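Local coordinates for protein B (Streptococcus agalactiae, PDB 5H6I) that acts as the secreted CAMP factor, a pore-forming toxin that permeabilises membranes, and binds the Fc part of IgG, at residues A[116-127]-A[158-168]; A[209-219]-A[233-244]. All coordinates share one frame; numbering follows the deposited sequence.

Overall arrangement
The chain is largely helical, without strands, with five helices (35-58 to 145-163) followed by three more (179-196, 203-220 and 227-245), and each contact belongs to one of these two groups. Contact 1 comes first along the chain and joins helices 121-139 and 145-163, with their flanking loops, at one end of the five-helix part. Contact 2 follows in series and pairs helices 203-220 and 227-245, which pack with helix 179-196. The contact centres lie 30 Å apart, and their nearest atoms stay about 10 Å from each other. The two contacts thus lie in separate helical parts, each joining an antiparallel pair of neighbouring helices. Segment 116-127 overlaps the end of the IgG-binding region, whereas segment 209-219 starts in a repeat.

Contact 1: residues A[116-127]-A[158-168]; sequences LANKVSQANIDM and LEQKVLTYPDL
At one end of the antiparallel pair formed by helices 121-139 and 145-163, Lys119 meets Asp167 in an isolated beta bridge between the adjoining loops. It is a non-hydrogen-bonded antiparallel pair: on one flank Leu168 N donates to Asn118 O (2.8 Å), on the other Val120 N to Pro166 O (3.2 Å). Lys119, bent at chi2 (-62°), turns back so that its NZ lies 2.7 Å from Leu163 O and 2.6 Å from Tyr165 O. The first carbonyl is approached from above its plane, and a salt bridge to Asp167 OD1, weak as a hydrogen bond, adds a third acceptor. The ammonium thus ties together the carbonyls of Leu163 and Tyr165 and fixes the course of the chain that leads to the bridge.

Tyr165 CD2 touches Ala123 CB (3.6 Å), while at the ring edge OH donates to the anti lone pair of Asp126 OD2 (2.9 Å), the carboxylate standing perpendicular to the ring. Val162 CG2 packs against Leu116 CD1 (3.8 Å), while Leu158 CD2 covers the backbone of Asp126 and Met127. Phe111 of helix 93-115 touches Leu163 and Glu159. The axes of segments 121-127 and 158-163, 9.6 Å apart at their closest and at 170°, are those of neighbouring antiparallel helices in an all-helical bundle.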
loop_
_atom_site.group_PDB
_atom_site.type_symbol
_atom_site.label_atom_id
_atom_site.label_comp_id
_atom_site.label_asym_id
_atom_site.label_seq_id
_atom_site.Cartn_x
_atom_site.Cartn_y
_atom_site.Cartn_z
ATOM N N LEU A 116 11.111 1.979 -0.838
ATOM C CA LEU A 116 11.604 0.619 -0.645
ATOM C C LEU A 116 11.360 -0.290 -1.844
ATOM O O LEU A 116 11.556 -1.507 -1.730
ATOM C CB LEU A 116 10.974 0.004 0.609
ATOM C CG LEU A 116 11.201 0.755 1.923
ATOM C CD1 LEU A 116 10.655 -0.044 3.098
ATOM C CD2 LEU A 116 12.677 1.071 2.125
ATOM N N ALA A 117 10.953 0.259 -2.991
ATOM C CA ALA A 117 10.629 -0.587 -4.136
ATOM C C ALA A 117 11.868 -1.251 -4.727
ATOM O O ALA A 117 11.768 -2.346 -5.293
ATOM C CB ALA A 117 9.905 0.231 -5.204
ATOM N N ASN A 118 13.032 -0.618 -4.610
ATOM C CA ASN A 118 14.269 -1.163 -5.157
ATOM C C ASN A 118 15.043 -2.012 -4.158
ATOM O O ASN A 118 16.119 -2.515 -4.498
ATOM C CB ASN A 118 15.169 -0.030 -5.661
ATOM C CG ASN A 118 14.488 0.836 -6.698
ATOM O OD1 ASN A 118 13.575 0.392 -7.393
ATOM N ND2 ASN A 118 14.930 2.084 -6.809
ATOM N N LYS A 119 14.529 -2.185 -2.945
ATOM C CA LYS A 119 15.251 -2.914 -1.916
ATOM C C LYS A 119 15.105 -4.420 -2.110
ATOM O O LYS A 119 14.244 -4.902 -2.850
ATOM C CB LYS A 119 14.746 -2.521 -0.527
ATOM C CG LYS A 119 15.079 -1.096 -0.126
ATOM C CD LYS A 119 16.580 -0.882 -0.063
ATOM C CE LYS A 119 16.913 0.545 0.334
ATOM N NZ LYS A 119 18.383 0.787 0.343
ATOM N N VAL A 120 15.970 -5.166 -1.424
ATOM C CA VAL A 120 15.859 -6.619 -1.377
ATOM C C VAL A 120 14.606 -6.974 -0.588
ATOM O O VAL A 120 14.022 -6.117 0.086
ATOM C CB VAL A 120 17.113 -7.265 -0.759
ATOM C CG1 VAL A 120 18.300 -7.122 -1.699
ATOM C CG2 VAL A 120 17.419 -6.645 0.594
ATOM N N SER A 121 14.190 -8.241 -0.661
ATOM C CA SER A 121 12.917 -8.641 -0.068
ATOM C C SER A 121 12.887 -8.415 1.438
ATOM O O SER A 121 11.815 -8.182 2.007
ATOM C CB SER A 121 12.634 -10.109 -0.387
ATOM O OG SER A 121 12.615 -10.331 -1.787
ATOM N N GLN A 122 14.047 -8.463 2.100
ATOM C CA GLN A 122 14.073 -8.402 3.558
ATOM C C GLN A 122 13.605 -7.052 4.089
ATOM O O GLN A 122 13.076 -6.982 5.205
ATOM C CB GLN A 122 15.477 -8.711 4.073
ATOM C CG GLN A 122 15.512 -9.152 5.525
ATOM C CD GLN A 122 14.664 -10.384 5.775
ATOM O OE1 GLN A 122 14.698 -11.340 5.000
ATOM N NE2 GLN A 122 13.895 -10.364 6.856
ATOM N N ALA A 123 13.786 -5.978 3.319
ATOM C CA ALA A 123 13.395 -4.653 3.795
ATOM C C ALA A 123 11.890 -4.568 4.007
ATOM O O ALA A 123 11.422 -4.153 5.074
ATOM C CB ALA A 123 13.865 -3.582 2.812
ATOM N N ASN A 124 11.110 -4.961 2.998
ATOM C CA ASN A 124 9.659 -4.938 3.140
ATOM C C ASN A 124 9.169 -6.034 4.078
ATOM O O ASN A 124 8.153 -5.855 4.759
ATOM C CB ASN A 124 8.996 -5.074 1.770
ATOM C CG ASN A 124 8.902 -3.750 1.039
ATOM O OD1 ASN A 124 8.455 -2.750 1.598
ATOM N ND2 ASN A 124 9.326 -3.737 -0.220
ATOM N N ILE A 125 9.874 -7.167 4.130
ATOM C CA ILE A 125 9.489 -8.241 5.039
ATOM C C ILE A 125 9.652 -7.795 6.487
ATOM O O ILE A 125 8.747 -7.968 7.314
ATOM C CB ILE A 125 10.308 -9.511 4.745
ATOM C CG1 ILE A 125 9.764 -10.227 3.508
ATOM C CG2 ILE A 125 10.301 -10.447 5.946
ATOM C CD1 ILE A 125 10.494 -11.513 3.184
ATOM N N ASP A 126 10.806 -7.210 6.815
ATOM C CA ASP A 126 11.048 -6.776 8.186
ATOM C C ASP A 126 10.129 -5.625 8.574
ATOM O O ASP A 126 9.648 -5.563 9.711
ATOM C CB ASP A 126 12.513 -6.375 8.359
ATOM C CG ASP A 126 13.453 -7.562 8.297
ATOM O OD1 ASP A 126 12.967 -8.712 8.355
ATOM O OD2 ASP A 126 14.678 -7.347 8.188
ATOM N N MET A 127 9.866 -4.708 7.641
ATOM C CA MET A 127 9.032 -3.554 7.954
ATOM C C MET A 127 7.559 -3.933 8.052
ATOM O O MET A 127 6.840 -3.417 8.915
ATOM C CB MET A 127 9.239 -2.458 6.910
ATOM C CG MET A 127 9.260 -1.061 7.496
ATOM S SD MET A 127 7.646 -0.275 7.418
ATOM C CE MET A 127 7.540 0.043 5.662
ATOM N N LEU A 158 12.483 1.367 12.575
ATOM C CA LEU A 158 12.576 0.326 11.558
ATOM C C LEU A 158 12.581 0.916 10.155
ATOM O O LEU A 158 13.201 0.348 9.249
ATOM C CB LEU A 158 11.421 -0.661 11.720
ATOM C CG LEU A 158 11.575 -2.053 11.109
ATOM C CD1 LEU A 158 12.807 -2.752 11.657
ATOM C CD2 LEU A 158 10.327 -2.874 11.378
ATOM N N GLU A 159 11.900 2.048 9.957
ATOM C CA GLU A 159 11.864 2.677 8.641
ATOM C C GLU A 159 13.253 3.134 8.212
ATOM O O GLU A 159 13.689 2.868 7.087
ATOM C CB GLU A 159 10.893 3.858 8.651
ATOM C CG GLU A 159 9.427 3.472 8.729
ATOM C CD GLU A 159 8.551 4.631 9.165
ATOM O OE1 GLU A 159 9.099 5.629 9.676
ATOM O OE2 GLU A 159 7.317 4.544 8.999
ATOM N N GLN A 160 13.964 3.830 9.102
ATOM C CA GLN A 160 15.298 4.313 8.760
ATOM C C GLN A 160 16.303 3.173 8.667
ATOM O O GLN A 160 17.311 3.293 7.961
ATOM C CB GLN A 160 15.761 5.348 9.786
ATOM C CG GLN A 160 14.911 6.608 9.827
ATOM C CD GLN A 160 15.272 7.594 8.734
ATOM O OE1 GLN A 160 16.446 7.901 8.521
ATOM N NE2 GLN A 160 14.262 8.099 8.034
ATOM N N LYS A 161 16.046 2.062 9.362
ATOM C CA LYS A 161 16.984 0.945 9.339
ATOM C C LYS A 161 16.923 0.194 8.015
ATOM O O LYS A 161 17.962 -0.186 7.463
ATOM C CB LYS A 161 16.703 0.003 10.509
ATOM C CG LYS A 161 17.517 -1.281 10.484
ATOM C CD LYS A 161 17.020 -2.267 11.529
ATOM C CE LYS A 161 17.705 -3.617 11.385
ATOM N NZ LYS A 161 17.057 -4.661 12.226
ATOM N N VAL A 162 15.717 -0.029 7.484
ATOM C CA VAL A 162 15.589 -0.754 6.225
ATOM C C VAL A 162 16.051 0.084 5.040
ATOM O O VAL A 162 16.255 -0.458 3.948
ATOM C CB VAL A 162 14.142 -1.238 6.012
ATOM C CG1 VAL A 162 13.706 -2.136 7.159
ATOM C CG2 VAL A 162 13.197 -0.055 5.856
ATOM N N LEU A 163 16.218 1.396 5.223
ATOM C CA LEU A 163 16.766 2.225 4.155
ATOM C C LEU A 163 18.209 1.852 3.847
ATOM O O LEU A 163 18.658 1.995 2.704
ATOM C CB LEU A 163 16.674 3.704 4.531
ATOM C CG LEU A 163 15.333 4.400 4.299
ATOM C CD1 LEU A 163 15.393 5.838 4.788
ATOM C CD2 LEU A 163 14.943 4.346 2.831
ATOM N N THR A 164 18.949 1.376 4.847
ATOM C CA THR A 164 20.335 0.968 4.664
ATOM C C THR A 164 20.470 -0.444 4.109
ATOM O O THR A 164 21.599 -0.929 3.965
ATOM C CB THR A 164 21.096 1.074 5.989
ATOM O OG1 THR A 164 20.671 0.029 6.873
ATOM C CG2 THR A 164 20.835 2.423 6.645
ATOM N N TYR A 165 19.361 -1.113 3.801
ATOM C CA TYR A 165 19.418 -2.438 3.210
ATOM C C TYR A 165 19.908 -2.341 1.766
ATOM O O TYR A 165 19.763 -1.300 1.120
ATOM C CB TYR A 165 18.043 -3.104 3.263
ATOM C CG TYR A 165 17.659 -3.664 4.621
ATOM C CD1 TYR A 165 18.205 -3.152 5.791
ATOM C CD2 TYR A 165 16.747 -4.705 4.728
ATOM C CE1 TYR A 165 17.852 -3.659 7.028
ATOM C CE2 TYR A 165 16.386 -5.218 5.961
ATOM C CZ TYR A 165 16.943 -4.692 7.107
ATOM O OH TYR A 165 16.589 -5.200 8.336
ATOM N N PRO A 166 20.500 -3.412 1.237
ATOM C CA PRO A 166 21.029 -3.351 -0.130
ATOM C C PRO A 166 19.919 -3.292 -1.168
ATOM O O PRO A 166 18.833 -3.848 -0.988
ATOM C CB PRO A 166 21.836 -4.651 -0.263
ATOM C CG PRO A 166 21.952 -5.206 1.124
ATOM C CD PRO A 166 20.760 -4.714 1.868
ATOM N N ASP A 167 20.209 -2.601 -2.267
ATOM C CA ASP A 167 19.304 -2.563 -3.403
ATOM C C ASP A 167 19.435 -3.841 -4.228
ATOM O O ASP A 167 20.421 -4.577 -4.131
ATOM C CB ASP A 167 19.587 -1.347 -4.285
ATOM C CG ASP A 167 19.215 -0.038 -3.617
ATOM O OD1 ASP A 167 18.262 -0.031 -2.810
ATOM O OD2 ASP A 167 19.873 0.985 -3.903
ATOM N N LEU A 168 18.419 -4.098 -5.045
ATOM C CA LEU A 168 18.448 -5.245 -5.941
ATOM C C LEU A 168 19.365 -4.967 -7.124
ATOM O O LEU A 168 19.335 -3.882 -7.711
ATOM C CB LEU A 168 17.042 -5.574 -6.441
ATOM C CG LEU A 168 16.080 -6.255 -5.466
ATOM C CD1 LEU A 168 14.642 -6.089 -5.934
ATOM C CD2 LEU A 168 16.429 -7.727 -5.309
#

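Contact 2: residues A[209-219]-A[233-244]; sequences LNKAITHAVGV and EIVTLQAALQTA
His215 and Glu233 provide the direct polar link between helices 203-220 and 227-245, whose segments run antiparallel at 167° with axes 9.3 Å apart. His215 ND1 donates to Glu233 OE2 (2.8 Å) on the syn side of the carboxylate, though the bond is bent and lies out of the carboxylate plane, with imidazole and carboxylate turned 49° against each other. With CG anti to the backbone N, the Glu233 chain folds at chi2 (60°), which lays CG against Val219 CB (3.8 Å). A water reinforces the link, donating to both Glu233 OE2 (2.7 Å) and Ala212 O (2.9 Å), so that OE2 is gripped from two sources.

The apolar part runs along the rest of the interface. Alanines face each other here: Ala212 CB touches Ala240 CB (3.5 Å). Leu237 spreads its two methyls over the opposite helix, CD1 to Ala212 and to Ile213 CG1 (3.8 Å), CD2 to Ala216 CB. Farther along, Leu209 puts CD1 over the Ala240 carbonyl and CD2 against both Ala244 CB (3.8 Å) and Leu241 CD1. Helix 179-196 adds Arg193 against Leu209, Arg190 against Ile213 and Thr189 against Leu237.

Since Glu233 is buried, the imidazole N-H and the water supply at least part of the compensation for its carboxylate, and its negative charge would tend to favour a protonated His215.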
loop_
_atom_site.group_PDB
_atom_site.type_symbol
_atom_site.label_atom_id
_atom_site.label_comp_id
_atom_site.label_asym_id
_atom_site.label_seq_id
_atom_site.Cartn_x
_atom_site.Cartn_y
_atom_site.Cartn_z
ATOM N N LEU A 209 -1.677 -3.808 -30.124
ATOM C CA LEU A 209 -1.396 -3.218 -28.819
ATOM C C LEU A 209 -1.880 -4.124 -27.694
ATOM O O LEU A 209 -1.215 -4.247 -26.658
ATOM C CB LEU A 209 -2.043 -1.837 -28.714
ATOM C CG LEU A 209 -1.930 -1.133 -27.359
ATOM C CD1 LEU A 209 -0.478 -1.054 -26.904
ATOM C CD2 LEU A 209 -2.554 0.254 -27.416
ATOM N N ASN A 210 -3.034 -4.768 -27.880
ATOM C CA ASN A 210 -3.529 -5.706 -26.882
ATOM C C ASN A 210 -2.642 -6.938 -26.758
ATOM O O ASN A 210 -2.650 -7.589 -25.707
ATOM C CB ASN A 210 -4.961 -6.120 -27.221
ATOM C CG ASN A 210 -5.986 -5.444 -26.336
ATOM O OD1 ASN A 210 -5.759 -4.345 -25.834
ATOM N ND2 ASN A 210 -7.124 -6.100 -26.139
ATOM N N LYS A 211 -1.878 -7.272 -27.802
ATOM C CA LYS A 211 -0.933 -8.379 -27.697
ATOM C C LYS A 211 0.230 -8.024 -26.779
ATOM O O LYS A 211 0.697 -8.867 -26.004
ATOM C CB LYS A 211 -0.419 -8.770 -29.084
ATOM C CG LYS A 211 -1.436 -9.497 -29.950
ATOM C CD LYS A 211 -0.940 -9.629 -31.382
ATOM C CE LYS A 211 -1.989 -10.260 -32.282
ATOM N NZ LYS A 211 -1.563 -10.257 -33.709
ATOM N N ALA A 212 0.706 -6.780 -26.850
ATOM C CA ALA A 212 1.813 -6.364 -25.997
ATOM C C ALA A 212 1.376 -6.196 -24.549
ATOM O O ALA A 212 2.170 -6.437 -23.632
ATOM C CB ALA A 212 2.420 -5.065 -26.521
ATOM N N ILE A 213 0.129 -5.778 -24.321
ATOM C CA ILE A 213 -0.385 -5.689 -22.959
ATOM C C ILE A 213 -0.482 -7.077 -22.339
ATOM O O ILE A 213 -0.038 -7.304 -21.209
ATOM C CB ILE A 213 -1.743 -4.965 -22.942
ATOM C CG1 ILE A 213 -1.587 -3.524 -23.428
ATOM C CG2 ILE A 213 -2.347 -4.995 -21.547
ATOM C CD1 ILE A 213 -2.899 -2.784 -23.576
ATOM N N THR A 214 -1.061 -8.030 -23.079
ATOM C CA THR A 214 -1.131 -9.405 -22.596
ATOM C C THR A 214 0.259 -9.998 -22.398
ATOM O O THR A 214 0.477 -10.773 -21.460
ATOM C CB THR A 214 -1.946 -10.260 -23.571
ATOM O OG1 THR A 214 -3.276 -9.735 -23.672
ATOM C CG2 THR A 214 -2.017 -11.705 -23.098
ATOM N N HIS A 215 1.214 -9.635 -23.260
ATOM C CA HIS A 215 2.577 -10.130 -23.102
ATOM C C HIS A 215 3.233 -9.558 -21.852
ATOM O O HIS A 215 3.973 -10.261 -21.154
ATOM C CB HIS A 215 3.405 -9.798 -24.343
ATOM C CG HIS A 215 4.856 -10.140 -24.210
ATOM N ND1 HIS A 215 5.799 -9.233 -23.778
ATOM C CD2 HIS A 215 5.526 -11.292 -24.449
ATOM C CE1 HIS A 215 6.986 -9.810 -23.759
ATOM N NE2 HIS A 215 6.848 -11.061 -24.162
ATOM N N ALA A 216 2.980 -8.279 -21.554
ATOM C CA ALA A 216 3.525 -7.686 -20.339
ATOM C C ALA A 216 2.941 -8.335 -19.091
ATOM O O ALA A 216 3.629 -8.443 -18.069
ATOM C CB ALA A 216 3.270 -6.179 -20.327
ATOM N N VAL A 217 1.680 -8.770 -19.154
ATOM C CA VAL A 217 1.083 -9.491 -18.033
ATOM C C VAL A 217 1.796 -10.816 -17.810
ATOM O O VAL A 217 1.958 -11.260 -16.667
ATOM C CB VAL A 217 -0.427 -9.689 -18.273
ATOM C CG1 VAL A 217 -1.049 -10.508 -17.153
ATOM C CG2 VAL A 217 -1.127 -8.345 -18.396
ATOM N N GLY A 218 2.242 -11.463 -18.889
ATOM C CA GLY A 218 3.003 -12.692 -18.738
ATOM C C GLY A 218 4.334 -12.473 -18.046
ATOM O O GLY A 218 4.785 -13.317 -17.266
ATOM N N VAL A 219 4.982 -11.339 -18.320
ATOM C CA VAL A 219 6.220 -11.005 -17.623
ATOM C C VAL A 219 5.941 -10.729 -16.152
ATOM O O VAL A 219 6.705 -11.143 -15.270
ATOM C CB VAL A 219 6.911 -9.811 -18.306
ATOM C CG1 VAL A 219 8.023 -9.257 -17.429
ATOM C CG2 VAL A 219 7.454 -10.222 -19.666
ATOM N N GLU A 233 10.551 -4.701 -20.283
ATOM C CA GLU A 233 9.141 -4.914 -20.591
ATOM C C GLU A 233 8.343 -3.621 -20.476
ATOM O O GLU A 233 7.385 -3.416 -21.230
ATOM C CB GLU A 233 8.556 -5.985 -19.671
ATOM C CG GLU A 233 7.185 -6.490 -20.098
ATOM C CD GLU A 233 7.204 -7.116 -21.479
ATOM O OE1 GLU A 233 8.206 -7.780 -21.818
ATOM O OE2 GLU A 233 6.216 -6.944 -22.225
ATOM N N ILE A 234 8.721 -2.743 -19.547
ATOM C CA ILE A 234 8.056 -1.448 -19.435
ATOM C C ILE A 234 8.328 -0.605 -20.673
ATOM O O ILE A 234 7.429 0.065 -21.197
ATOM C CB ILE A 234 8.500 -0.734 -18.144
ATOM C CG1 ILE A 234 7.908 -1.432 -16.914
ATOM C CG2 ILE A 234 8.102 0.735 -18.175
ATOM C CD1 ILE A 234 8.271 -0.766 -15.600
ATOM N N VAL A 235 9.566 -0.635 -21.172
ATOM C CA VAL A 235 9.921 0.132 -22.362
ATOM C C VAL A 235 9.307 -0.494 -23.609
ATOM O O VAL A 235 8.853 0.213 -24.517
ATOM C CB VAL A 235 11.453 0.250 -22.473
ATOM C CG1 VAL A 235 11.886 0.392 -23.926
ATOM C CG2 VAL A 235 11.961 1.418 -21.637
ATOM N N THR A 236 9.283 -1.827 -23.673
ATOM C CA THR A 236 8.666 -2.503 -24.812
ATOM C C THR A 236 7.178 -2.193 -24.898
ATOM O O THR A 236 6.654 -1.918 -25.985
ATOM C CB THR A 236 8.891 -4.013 -24.714
ATOM O OG1 THR A 236 10.297 -4.283 -24.701
ATOM C CG2 THR A 236 8.249 -4.724 -25.896
ATOM N N LEU A 237 6.480 -2.225 -23.760
ATOM C CA LEU A 237 5.062 -1.889 -23.761
ATOM C C LEU A 237 4.846 -0.413 -24.074
ATOM O O LEU A 237 3.897 -0.054 -24.781
ATOM C CB LEU A 237 4.429 -2.257 -22.420
ATOM C CG LEU A 237 2.923 -2.011 -22.302
ATOM C CD1 LEU A 237 2.156 -2.854 -23.311
ATOM C CD2 LEU A 237 2.436 -2.290 -20.890
ATOM N N GLN A 238 5.720 0.457 -23.562
ATOM C CA GLN A 238 5.631 1.874 -23.897
ATOM C C GLN A 238 5.890 2.101 -25.381
ATOM O O GLN A 238 5.264 2.966 -26.004
ATOM C CB GLN A 238 6.616 2.679 -23.051
ATOM C CG GLN A 238 6.103 3.031 -21.665
ATOM C CD GLN A 238 7.102 3.839 -20.863
ATOM O OE1 GLN A 238 8.313 3.686 -21.022
ATOM N NE2 GLN A 238 6.599 4.707 -19.992
ATOM N N ALA A 239 6.813 1.332 -25.964
ATOM C CA ALA A 239 7.056 1.429 -27.398
ATOM C C ALA A 239 5.877 0.899 -28.202
ATOM O O ALA A 239 5.603 1.395 -29.300
ATOM C CB ALA A 239 8.334 0.676 -27.769
ATOM N N ALA A 240 5.171 -0.105 -27.675
ATOM C CA ALA A 240 3.997 -0.621 -28.367
ATOM C C ALA A 240 2.831 0.355 -28.298
ATOM O O ALA A 240 1.974 0.359 -29.189
ATOM C CB ALA A 240 3.595 -1.973 -27.784
ATOM N N LEU A 241 2.776 1.181 -27.251
ATOM C CA LEU A 241 1.728 2.193 -27.172
ATOM C C LEU A 241 1.976 3.318 -28.167
ATOM O O LEU A 241 1.049 3.762 -28.854
ATOM C CB LEU A 241 1.631 2.743 -25.749
ATOM C CG LEU A 241 0.599 3.851 -25.534
ATOM C CD1 LEU A 241 -0.792 3.373 -25.926
ATOM C CD2 LEU A 241 0.618 4.330 -24.092
ATOM N N GLN A 242 3.221 3.791 -28.264
ATOM C CA GLN A 242 3.545 4.818 -29.247
ATOM C C GLN A 242 3.444 4.282 -30.668
ATOM O O GLN A 242 3.182 5.048 -31.602
ATOM C CB GLN A 242 4.944 5.378 -28.985
ATOM C CG GLN A 242 4.950 6.674 -28.188
ATOM C CD GLN A 242 3.991 6.642 -27.012
ATOM O OE1 GLN A 242 2.965 7.323 -27.014
ATOM N NE2 GLN A 242 4.322 5.849 -25.999
ATOM N N THR A 243 3.653 2.975 -30.852
ATOM C CA THR A 243 3.411 2.363 -32.154
ATOM C C THR A 243 1.935 2.440 -32.522
ATOM O O THR A 243 1.585 2.739 -33.671
ATOM C CB THR A 243 3.892 0.911 -32.148
ATOM O OG1 THR A 243 5.324 0.879 -32.125
ATOM C CG2 THR A 243 3.392 0.168 -33.381
ATOM N N ALA A 244 1.053 2.185 -31.554
ATOM C CA ALA A 244 -0.380 2.261 -31.807
ATOM C C ALA A 244 -0.877 3.697 -31.917
ATOM O O ALA A 244 -1.979 3.919 -32.429
ATOM C CB ALA A 244 -1.147 1.529 -30.705
HETATM O O HOH W 1 4.957 -6.346 -24.541
#